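Local coordinates for protein TarM (Staphylococcus aureus subsp. aureus 21178, PDB 4X7R) that belongs to the GT-B-fold glycosyltransferases and binds uridine-5'-diphosphate together with glycan ligands in the cleft between its domains, at residues A[323-326]-A[330-333]; A[399-404]-A[442-447]; A[439-442]-A[447-450]. The protein carries 1 engineered substitution. All coordinates share one frame; numbering follows the deposited sequence.

Interaction 1. Residues A[323-326]-A[330-333]; sequences HISR and TKRI. With UDP (uridine-5'-diphosphate), chain E; SGN (2-deoxy-6-O-sulfo-2-(sulfoamino)-alpha-D-glucopyranose), chain C; 3YW ((2S)-2,3-dihydroxypropyl 2-acetamido-2-deoxy-alpha-D-glucopyranoside), chain F.
K331 lays its aliphatic chain against R326 O in the C-terminal Rossmann-like domain of a GT-B fold, where the loop between strand 320-324 and helix 333-346 lines the nucleotide pocket. The direct contacts are van der Waals touches of aliphatic carbons on polar atoms, and no hydrogen bond crosses between the two segments: K331 CG comes within 3.4 Å of R326 O, and I333 CG1 approaches H323 NE2 obliquely at 3.9 Å.

Hydrogen bonding runs along 323-326 as a short relay. H323 NE2 donates to S325 OG, which in turn donates to R326 O, 2.9 Å away, from well above the carbonyl plane. The two bonds probably restrict the rotation of the S325 hydroxyl and the H323 ring.

The ionic part of the contact gathers two cations around one phosphate. A bend at chi2 (-69°) followed by an extended run carries K331 NZ to UDP O3B at 3.0 Å, with UDP O3A also bonded and a salt bridge to the carboxylate of E403. R326 grips the same phosphate, NE bonding to UDP O2B and NH2 to UDP O3B, the latter at 2.7 Å and nearly straight (167°). Its NH1 turns to the sulfated sugar SGN, meeting O3 at 2.8 Å and O1S less closely. One face of this guanidinium carries 3YW O2, which stands 3.1 Å above the plane and is displaced toward the rim.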
loop_
_atom_site.group_PDB
_atom_site.type_symbol
_atom_site.label_atom_id
_atom_site.label_comp_id
_atom_site.label_asym_id
_atom_site.label_seq_id
_atom_site.Cartn_x
_atom_site.Cartn_y
_atom_site.Cartn_z
ATOM N N HIS A 323 -1.138 17.559 8.405
ATOM C CA HIS A 323 -1.947 16.398 8.050
ATOM C C HIS A 323 -1.159 15.582 7.030
ATOM O O HIS A 323 -0.924 16.058 5.922
ATOM C CB HIS A 323 -3.324 16.815 7.505
ATOM C CG HIS A 323 -4.257 15.670 7.271
ATOM N ND1 HIS A 323 -5.277 15.384 8.149
ATOM C CD2 HIS A 323 -4.308 14.793 6.246
ATOM C CE1 HIS A 323 -5.891 14.322 7.651
ATOM N NE2 HIS A 323 -5.337 13.929 6.510
ATOM N N ILE A 324 -0.706 14.375 7.430
ATOM C CA ILE A 324 0.079 13.461 6.593
ATOM C C ILE A 324 -0.691 12.155 6.434
ATOM O O ILE A 324 -0.797 11.398 7.401
ATOM C CB ILE A 324 1.516 13.206 7.167
ATOM C CG1 ILE A 324 2.289 14.517 7.465
ATOM C CG2 ILE A 324 2.323 12.304 6.232
ATOM C CD1 ILE A 324 3.531 14.319 8.405
ATOM N N SER A 325 -1.225 11.880 5.224
ATOM C CA SER A 325 -1.974 10.648 4.951
ATOM C C SER A 325 -2.069 10.324 3.458
ATOM O O SER A 325 -1.662 11.129 2.611
ATOM C CB SER A 325 -3.392 10.759 5.515
ATOM O OG SER A 325 -4.222 11.573 4.702
ATOM N N ARG A 326 -2.665 9.145 3.143
ATOM C CA ARG A 326 -3.058 8.758 1.792
ATOM C C ARG A 326 -4.282 9.673 1.576
ATOM O O ARG A 326 -5.092 9.825 2.508
ATOM C CB ARG A 326 -3.554 7.304 1.757
ATOM C CG ARG A 326 -2.488 6.248 1.895
ATOM C CD ARG A 326 -3.097 4.851 1.784
ATOM N NE ARG A 326 -4.012 4.563 2.894
ATOM C CZ ARG A 326 -5.268 4.154 2.755
ATOM N NH1 ARG A 326 -5.779 3.952 1.548
ATOM N NH2 ARG A 326 -6.022 3.933 3.823
ATOM N N THR A 330 -11.984 8.013 3.117
ATOM C CA THR A 330 -12.160 7.743 4.561
ATOM C C THR A 330 -11.482 8.746 5.487
ATOM O O THR A 330 -11.905 8.912 6.629
ATOM C CB THR A 330 -11.842 6.303 4.916
ATOM O OG1 THR A 330 -10.484 6.069 4.603
ATOM C CG2 THR A 330 -12.729 5.308 4.205
ATOM N N LYS A 331 -10.447 9.441 4.973
ATOM C CA LYS A 331 -9.685 10.455 5.702
ATOM C C LYS A 331 -10.465 11.753 5.837
ATOM O O LYS A 331 -10.129 12.585 6.686
ATOM C CB LYS A 331 -8.305 10.682 5.053
ATOM C CG LYS A 331 -7.446 9.416 4.933
ATOM C CD LYS A 331 -6.939 8.878 6.273
ATOM C CE LYS A 331 -6.316 7.525 6.061
ATOM N NZ LYS A 331 -5.863 6.917 7.340
ATOM N N ARG A 332 -11.547 11.907 5.033
ATOM C CA ARG A 332 -12.447 13.069 5.040
ATOM C C ARG A 332 -11.706 14.400 5.076
ATOM O O ARG A 332 -11.961 15.235 5.945
ATOM C CB ARG A 332 -13.516 12.973 6.157
ATOM C CG ARG A 332 -14.550 11.865 5.953
ATOM C CD ARG A 332 -15.365 11.947 4.655
ATOM N NE ARG A 332 -16.096 13.211 4.505
ATOM C CZ ARG A 332 -17.308 13.438 4.992
ATOM N NH1 ARG A 332 -17.936 12.502 5.691
ATOM N NH2 ARG A 332 -17.898 14.609 4.796
ATOM N N ILE A 333 -10.759 14.578 4.131
ATOM C CA ILE A 333 -9.964 15.803 3.989
ATOM C C ILE A 333 -10.896 16.968 3.599
ATOM O O ILE A 333 -10.592 18.119 3.910
ATOM C CB ILE A 333 -8.721 15.588 3.070
ATOM C CG1 ILE A 333 -7.852 14.429 3.627
ATOM C CG2 ILE A 333 -7.872 16.867 2.954
ATOM C CD1 ILE A 333 -7.043 13.668 2.648
HETATM N N1 UDP E . 2.836 8.528 4.846
HETATM C C2 UDP E . 4.056 9.045 4.452
HETATM N N3 UDP E . 3.985 10.141 3.624
HETATM C C4 UDP E . 2.846 10.745 3.139
HETATM C C5 UDP E . 1.613 10.124 3.549
HETATM C C6 UDP E . 1.643 9.059 4.372
HETATM O O2 UDP E . 5.128 8.573 4.807
HETATM O O4 UDP E . 2.950 11.763 2.429
HETATM C "C1'" UDP E . 2.868 7.473 5.890
HETATM C "C2'" UDP E . 2.756 8.004 7.317
HETATM O "O2'" UDP E . 4.026 8.384 7.819
HETATM C "C3'" UDP E . 2.197 6.784 8.050
HETATM C "C4'" UDP E . 1.318 6.121 6.995
HETATM O "O4'" UDP E . 1.766 6.610 5.708
HETATM O "O3'" UDP E . 3.158 5.885 8.606
HETATM C "C5'" UDP E . -0.160 6.367 7.158
HETATM O "O5'" UDP E . -0.593 5.556 8.272
HETATM P PA UDP E . -2.064 5.561 8.913
HETATM O O1A UDP E . -2.200 4.386 9.803
HETATM O O2A UDP E . -2.253 6.871 9.693
HETATM O O3A UDP E . -3.105 5.489 7.749
HETATM P PB UDP E . -3.276 4.503 6.495
HETATM O O1B UDP E . -2.884 3.103 6.890
HETATM O O2B UDP E . -2.398 4.969 5.328
HETATM O O3B UDP E . -4.735 4.489 6.081
HETATM C C1 SGN C . -5.648 -0.558 -0.713
HETATM C C2 SGN C . -6.009 0.955 -0.767
HETATM C C3 SGN C . -4.820 1.818 -1.287
HETATM C C4 SGN C . -3.493 1.462 -0.585
HETATM C C5 SGN C . -3.268 -0.069 -0.542
HETATM C C6 SGN C . -1.997 -0.429 0.222
HETATM N N2 SGN C . -7.209 1.158 -1.594
HETATM O O3 SGN C . -5.084 3.219 -1.070
HETATM O O4 SGN C . -2.382 2.099 -1.249
HETATM O O5 SGN C . -4.422 -0.762 0.056
HETATM O O6 SGN C . -2.111 0.090 1.545
HETATM S S1 SGN C . -8.607 1.464 -0.617
HETATM O O1S SGN C . -8.430 2.792 0.124
HETATM O O2S SGN C . -8.817 0.328 0.403
HETATM O O3S SGN C . -9.811 1.532 -1.567
HETATM S S2 SGN C . -1.081 1.072 2.086
HETATM O O4S SGN C . -1.646 1.612 3.409
HETATM O O5S SGN C . -0.818 2.235 1.134
HETATM O O6S SGN C . 0.203 0.273 2.304
HETATM O O3A 3YW F . -6.796 -1.184 3.234
HETATM C C4A 3YW F . -4.079 0.025 5.515
HETATM C C5A 3YW F . -5.305 0.074 4.636
HETATM O O5 3YW F . -3.307 -0.018 8.492
HETATM C C6A 3YW F . -5.693 -1.291 4.121
HETATM C C5 3YW F . -2.575 0.848 9.370
HETATM C C6 3YW F . -1.409 0.043 9.892
HETATM C C4 3YW F . -3.527 1.366 10.446
HETATM O O6 3YW F . -1.834 -1.124 10.581
HETATM C C3 3YW F . -4.567 2.256 9.775
HETATM O O4 3YW F . -2.810 2.136 11.405
HETATM O O3 3YW F . -5.515 2.760 10.717
HETATM O O7 3YW F . -8.028 1.860 8.364
HETATM C C7 3YW F . -7.287 2.623 7.752
HETATM C C8 3YW F . -7.818 3.764 6.939
HETATM N N2 3YW F . -5.960 2.492 7.778
HETATM C C2 3YW F . -5.270 1.533 8.626
HETATM C C1 3YW F . -4.382 0.596 7.787
HETATM O O1 3YW F . -4.041 1.051 6.509
HETATM O O2 3YW F . -5.051 0.950 3.538
HETATM O O HOH W 1 -2.909 7.433 5.668
#

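Interaction 2. Residues A[399-404]-A[442-447]. With 3YW ((2S)-2,3-dihydroxypropyl 2-acetamido-2-deoxy-alpha-D-glucopyranoside), chain F.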
loop_
_atom_site.group_PDB
_atom_site.type_symbol
_atom_site.label_atom_id
_atom_site.label_comp_id
_atom_site.label_asym_id
_atom_site.label_seq_id
_atom_site.Cartn_x
_atom_site.Cartn_y
_atom_site.Cartn_z
ATOM N N THR A 399 -9.501 14.137 10.695
ATOM C CA THR A 399 -10.936 14.199 10.395
ATOM C C THR A 399 -11.392 12.821 9.911
ATOM O O THR A 399 -12.543 12.656 9.532
ATOM C CB THR A 399 -11.267 15.307 9.355
ATOM O OG1 THR A 399 -10.357 15.215 8.255
ATOM C CG2 THR A 399 -11.229 16.688 9.952
ATOM N N SER A 400 -10.492 11.837 9.943
ATOM C CA SER A 400 -10.749 10.462 9.496
ATOM C C SER A 400 -11.971 9.859 10.184
ATOM O O SER A 400 -12.173 10.071 11.382
ATOM C CB SER A 400 -9.525 9.586 9.718
ATOM O OG SER A 400 -9.723 8.333 9.087
ATOM N N GLN A 401 -12.795 9.145 9.410
ATOM C CA GLN A 401 -14.019 8.528 9.925
ATOM C C GLN A 401 -13.822 7.062 10.273
ATOM O O GLN A 401 -14.653 6.498 10.989
ATOM C CB GLN A 401 -15.188 8.690 8.928
ATOM C CG GLN A 401 -15.703 10.127 8.795
ATOM C CD GLN A 401 -16.727 10.545 9.811
ATOM O OE1 GLN A 401 -17.389 9.725 10.453
ATOM N NE2 GLN A 401 -16.933 11.848 9.920
ATOM N N TYR A 402 -12.783 6.419 9.708
ATOM C CA TYR A 402 -12.533 5.004 9.978
ATOM C C TYR A 402 -11.026 4.723 10.052
ATOM O O TYR A 402 -10.276 5.147 9.168
ATOM C CB TYR A 402 -13.175 4.086 8.902
ATOM C CG TYR A 402 -14.591 4.455 8.496
ATOM C CD1 TYR A 402 -15.691 3.949 9.186
ATOM C CD2 TYR A 402 -14.831 5.309 7.422
ATOM C CE1 TYR A 402 -16.997 4.290 8.820
ATOM C CE2 TYR A 402 -16.130 5.676 7.064
ATOM C CZ TYR A 402 -17.208 5.156 7.760
ATOM O OH TYR A 402 -18.483 5.518 7.409
ATOM N N GLU A 403 -10.593 3.985 11.082
ATOM C CA GLU A 403 -9.205 3.567 11.230
ATOM C C GLU A 403 -9.164 2.195 11.896
ATOM O O GLU A 403 -10.111 1.790 12.587
ATOM C CB GLU A 403 -8.375 4.569 12.090
ATOM C CG GLU A 403 -8.164 5.972 11.540
ATOM C CD GLU A 403 -7.353 6.067 10.260
ATOM O OE1 GLU A 403 -6.591 5.121 9.952
ATOM O OE2 GLU A 403 -7.487 7.095 9.558
ATOM N N GLY A 404 -8.036 1.537 11.725
ATOM C CA GLY A 404 -7.680 0.323 12.434
ATOM C C GLY A 404 -6.942 0.755 13.683
ATOM O O GLY A 404 -7.139 0.196 14.767
ATOM N N GLU A 442 -16.042 15.112 19.162
ATOM C CA GLU A 442 -17.255 14.387 18.813
ATOM C C GLU A 442 -17.312 14.339 17.286
ATOM O O GLU A 442 -17.128 15.376 16.643
ATOM C CB GLU A 442 -18.480 15.107 19.395
ATOM C CG GLU A 442 -19.749 14.274 19.388
ATOM C CD GLU A 442 -21.035 15.049 19.602
ATOM O OE1 GLU A 442 -20.974 16.282 19.824
ATOM O OE2 GLU A 442 -22.112 14.416 19.534
ATOM N N ASN A 443 -17.417 13.120 16.709
ATOM C CA ASN A 443 -17.427 12.877 15.263
ATOM C C ASN A 443 -18.418 13.776 14.517
ATOM O O ASN A 443 -19.574 13.896 14.936
ATOM C CB ASN A 443 -17.683 11.400 14.952
ATOM C CG ASN A 443 -17.498 11.059 13.496
ATOM O OD1 ASN A 443 -16.692 11.656 12.800
ATOM N ND2 ASN A 443 -18.243 10.095 12.998
ATOM N N HIS A 444 -17.931 14.418 13.423
ATOM C CA HIS A 444 -18.621 15.376 12.538
ATOM C C HIS A 444 -18.651 16.810 13.070
ATOM O O HIS A 444 -18.877 17.729 12.283
ATOM C CB HIS A 444 -20.035 14.914 12.125
ATOM C CG HIS A 444 -20.046 13.717 11.229
ATOM N ND1 HIS A 444 -20.330 12.445 11.718
ATOM C CD2 HIS A 444 -19.786 13.630 9.902
ATOM C CE1 HIS A 444 -20.242 11.632 10.675
ATOM N NE2 HIS A 444 -19.914 12.297 9.559
ATOM N N ASN A 445 -18.447 17.008 14.392
ATOM C CA ASN A 445 -18.484 18.331 15.029
ATOM C C ASN A 445 -17.312 19.229 14.575
ATOM O O ASN A 445 -16.330 19.395 15.302
ATOM C CB ASN A 445 -18.560 18.204 16.563
ATOM C CG ASN A 445 -19.089 19.427 17.269
ATOM O OD1 ASN A 445 -19.039 20.550 16.756
ATOM N ND2 ASN A 445 -19.557 19.241 18.500
ATOM N N ILE A 446 -17.440 19.807 13.364
ATOM C CA ILE A 446 -16.442 20.688 12.745
ATOM C C ILE A 446 -16.194 21.993 13.518
ATOM O O ILE A 446 -15.070 22.489 13.507
ATOM C CB ILE A 446 -16.671 20.895 11.215
ATOM C CG1 ILE A 446 -17.999 21.641 10.905
ATOM C CG2 ILE A 446 -16.574 19.553 10.468
ATOM C CD1 ILE A 446 -18.099 22.261 9.494
ATOM N N ASN A 447 -17.227 22.521 14.213
ATOM C CA ASN A 447 -17.134 23.746 15.009
ATOM C C ASN A 447 -16.294 23.555 16.268
ATOM O O ASN A 447 -15.444 24.399 16.562
ATOM C CB ASN A 447 -18.522 24.288 15.372
ATOM C CG ASN A 447 -19.385 24.656 14.191
ATOM O OD1 ASN A 447 -18.906 25.040 13.114
ATOM N ND2 ASN A 447 -20.694 24.571 14.387
HETATM O O3A 3YW F . -6.796 -1.184 3.234
HETATM C C4A 3YW F . -4.079 0.025 5.515
HETATM C C5A 3YW F . -5.305 0.074 4.636
HETATM O O5 3YW F . -3.307 -0.018 8.492
HETATM C C6A 3YW F . -5.693 -1.291 4.121
HETATM C C5 3YW F . -2.575 0.848 9.370
HETATM C C6 3YW F . -1.409 0.043 9.892
HETATM C C4 3YW F . -3.527 1.366 10.446
HETATM O O6 3YW F . -1.834 -1.124 10.581
HETATM C C3 3YW F . -4.567 2.256 9.775
HETATM O O4 3YW F . -2.810 2.136 11.405
HETATM O O3 3YW F . -5.515 2.760 10.717
HETATM O O7 3YW F . -8.028 1.860 8.364
HETATM C C7 3YW F . -7.287 2.623 7.752
HETATM C C8 3YW F . -7.818 3.764 6.939
HETATM N N2 3YW F . -5.960 2.492 7.778
HETATM C C2 3YW F . -5.270 1.533 8.626
HETATM C C1 3YW F . -4.382 0.596 7.787
HETATM O O1 3YW F . -4.041 1.051 6.509
HETATM O O2 3YW F . -5.051 0.950 3.538
#
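Q401 and N443 are the residues of closest backbone approach, their CA atoms 7.7 Å apart where the loop after strand 395-398 passes the type II beta turn from E442 to N445 that leads into helix 446-457. The contact is small and is made by three polar side chains. Q401 leaves its backbone bent at chi2 (-85°), and this bend delivers its amide to the turn. There N443 ND2 donates to Q401 OE1 over 2.7 Å. The acceptor lies almost in the amide plane of N443, whereas the donor is tilted from the carbonyl plane of Q401. The two amide planes are 50° apart, and no second bond closes the pair: Q401 NE2 lies 2.9 Å from N443 OD1 at a poor angle.

H444 completes the group. It holds the third position of the turn with a positive phi (82°), and its imidazole receives Q401 NE2 over one face, 3.0 Å above the plane and offset toward the rim. Q401 is thus met by two successive residues of the turn. Next in sequence, N445 is the N-cap of helix 446-457, its OD1 accepting from the backbone N of D448.

The far end of 399-404 faces the ligand. S400 OG donates to E403 OE2 at 2.6 Å, steadying a carboxylate whose OE1 accepts from 3YW O3 at 2.7 Å; G404 N donates to the same hydroxyl oxygen at 3.0 Å. The chemistry implies two distinct ends: one hydrogen bond between neutral side-chain amides ties the loop to the helix-leading turn, while the charge of E403 lies at the other end of the loop, shared between the K331 salt bridge, S400 and 3YW.

Interaction 3. Residues A[439-442]-A[447-450]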
loop_
_atom_site.group_PDB
_atom_site.type_symbol
_atom_site.label_atom_id
_atom_site.label_comp_id
_atom_site.label_asym_id
_atom_site.label_seq_id
_atom_site.Cartn_x
_atom_site.Cartn_y
_atom_site.Cartn_z
ATOM N N TYR A 439 -6.836 16.480 21.926
ATOM C CA TYR A 439 -8.291 16.571 22.012
ATOM C C TYR A 439 -8.998 15.526 21.173
ATOM O O TYR A 439 -8.618 15.288 20.013
ATOM C CB TYR A 439 -8.791 17.976 21.622
ATOM C CG TYR A 439 -8.395 19.088 22.573
ATOM C CD1 TYR A 439 -8.890 19.132 23.875
ATOM C CD2 TYR A 439 -7.597 20.146 22.144
ATOM C CE1 TYR A 439 -8.547 20.169 24.747
ATOM C CE2 TYR A 439 -7.275 21.206 22.997
ATOM C CZ TYR A 439 -7.736 21.203 24.302
ATOM O OH TYR A 439 -7.388 22.235 25.142
ATOM N N LEU A 440 -10.035 14.905 21.775
ATOM C CA LEU A 440 -10.943 13.948 21.143
ATOM C C LEU A 440 -12.219 14.712 20.858
ATOM O O LEU A 440 -12.898 15.178 21.787
ATOM C CB LEU A 440 -11.238 12.744 22.051
ATOM C CG LEU A 440 -10.155 11.680 22.115
ATOM C CD1 LEU A 440 -10.446 10.685 23.227
ATOM C CD2 LEU A 440 -9.974 10.979 20.752
ATOM N N ILE A 441 -12.506 14.914 19.573
ATOM C CA ILE A 441 -13.674 15.682 19.130
ATOM C C ILE A 441 -14.821 14.752 18.754
ATOM O O ILE A 441 -14.602 13.737 18.091
ATOM C CB ILE A 441 -13.274 16.633 17.954
ATOM C CG1 ILE A 441 -12.078 17.555 18.305
ATOM C CG2 ILE A 441 -14.463 17.412 17.359
ATOM C CD1 ILE A 441 -12.185 18.389 19.593
ATOM N N GLU A 442 -16.042 15.112 19.162
ATOM C CA GLU A 442 -17.255 14.387 18.813
ATOM C C GLU A 442 -17.312 14.339 17.286
ATOM O O GLU A 442 -17.128 15.376 16.643
ATOM C CB GLU A 442 -18.480 15.107 19.395
ATOM C CG GLU A 442 -19.749 14.274 19.388
ATOM C CD GLU A 442 -21.035 15.049 19.602
ATOM O OE1 GLU A 442 -20.974 16.282 19.824
ATOM O OE2 GLU A 442 -22.112 14.416 19.534
ATOM N N ASN A 447 -17.227 22.521 14.213
ATOM C CA ASN A 447 -17.134 23.746 15.009
ATOM C C ASN A 447 -16.294 23.555 16.268
ATOM O O ASN A 447 -15.444 24.399 16.562
ATOM C CB ASN A 447 -18.522 24.288 15.372
ATOM C CG ASN A 447 -19.385 24.656 14.191
ATOM O OD1 ASN A 447 -18.906 25.040 13.114
ATOM N ND2 ASN A 447 -20.694 24.571 14.387
ATOM N N ASP A 448 -16.532 22.458 17.015
ATOM C CA ASP A 448 -15.745 22.153 18.213
ATOM C C ASP A 448 -14.303 21.803 17.835
ATOM O O ASP A 448 -13.393 22.136 18.588
ATOM C CB ASP A 448 -16.379 21.045 19.067
ATOM C CG ASP A 448 -15.685 20.844 20.410
ATOM O OD1 ASP A 448 -15.537 21.838 21.161
ATOM O OD2 ASP A 448 -15.265 19.698 20.699
ATOM N N MET A 449 -14.087 21.193 16.658
ATOM C CA MET A 449 -12.732 20.881 16.211
ATOM C C MET A 449 -11.976 22.155 15.829
ATOM O O MET A 449 -10.797 22.287 16.175
ATOM C CB MET A 449 -12.725 19.881 15.065
ATOM C CG MET A 449 -11.383 19.254 14.883
ATOM S SD MET A 449 -11.340 18.031 13.573
ATOM C CE MET A 449 -10.795 18.967 12.384
ATOM N N ALA A 450 -12.660 23.096 15.131
ATOM C CA ALA A 450 -12.100 24.396 14.752
ATOM C C ALA A 450 -11.733 25.188 16.023
ATOM O O ALA A 450 -10.656 25.783 16.074
ATOM C CB ALA A 450 -13.099 25.177 13.909
HETATM O O HOH W 2 -16.413 17.506 20.881
#
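I441 and D448 meet at the one flat group of this contact, the D448 carboxylate. I441 CD1 lies 3.5 Å from D448 OD2 and stands well out of the carboxylate plane on one side. A water reaches the same oxygen from the other side of the plane, tilted from it, and donates to D448 OD2 at 2.5 Å. This water also accepts from E442 N at 3.0 Å, bridging the backbone of E442 to the first turn of helix 446-457. With CG anti to the backbone N (chi1 -172°), D448 holds its carboxylate toward the strand and in reach of that bridge. An acid in the first helical turn would probably be favoured by the helix dipole; its OD1 makes a long, weak ion pair with K452.

The apolar half of the contact is I441 against M449. Both branches of I441 press on the base of the methionine from one side: CG2 packs on M449 CB at 3.8 Å, while CG1 touches M449 CG at 3.9 Å. The two side chains cross at about a right angle. M449 then runs on extended through chi2, and its end leads away from the strand. The isoleucine therefore meets the root of that side chain and not its sulfur.

The contact joins strand 438-441 to helix 446-457, which follows it after a short turn. Strand 438-441 is the outermost of its parallel sheet within the chain and pairs with strand 419-422, whose V420 and F422 touch both I441 and M449. Helix 333-346 lies against helix 446-457, contributing V339 to M449 and L342 and V343 to A450.

The three contacts are spaced outward from the ligands toward the edge of one parallel sheet. Interactions 1 and 2, with centres 11 Å apart, are joined by a salt bridge of 2.8 Å between K331 NZ and E403 OE2, and by a probable hydrogen bond of 2.8 Å from T399 OG1 to R332 O. Both also touch 3YW, and the salt bridge joins the lysine that binds UDP to the glutamate that binds 3YW. Interactions 2 and 3, about 9 Å between centres, share E442 and N447 and meet where T399 CG2 packs on M449 CE at 3.4 Å. Interaction 3 does not touch interaction 1, their nearest atoms being about 8 Å apart.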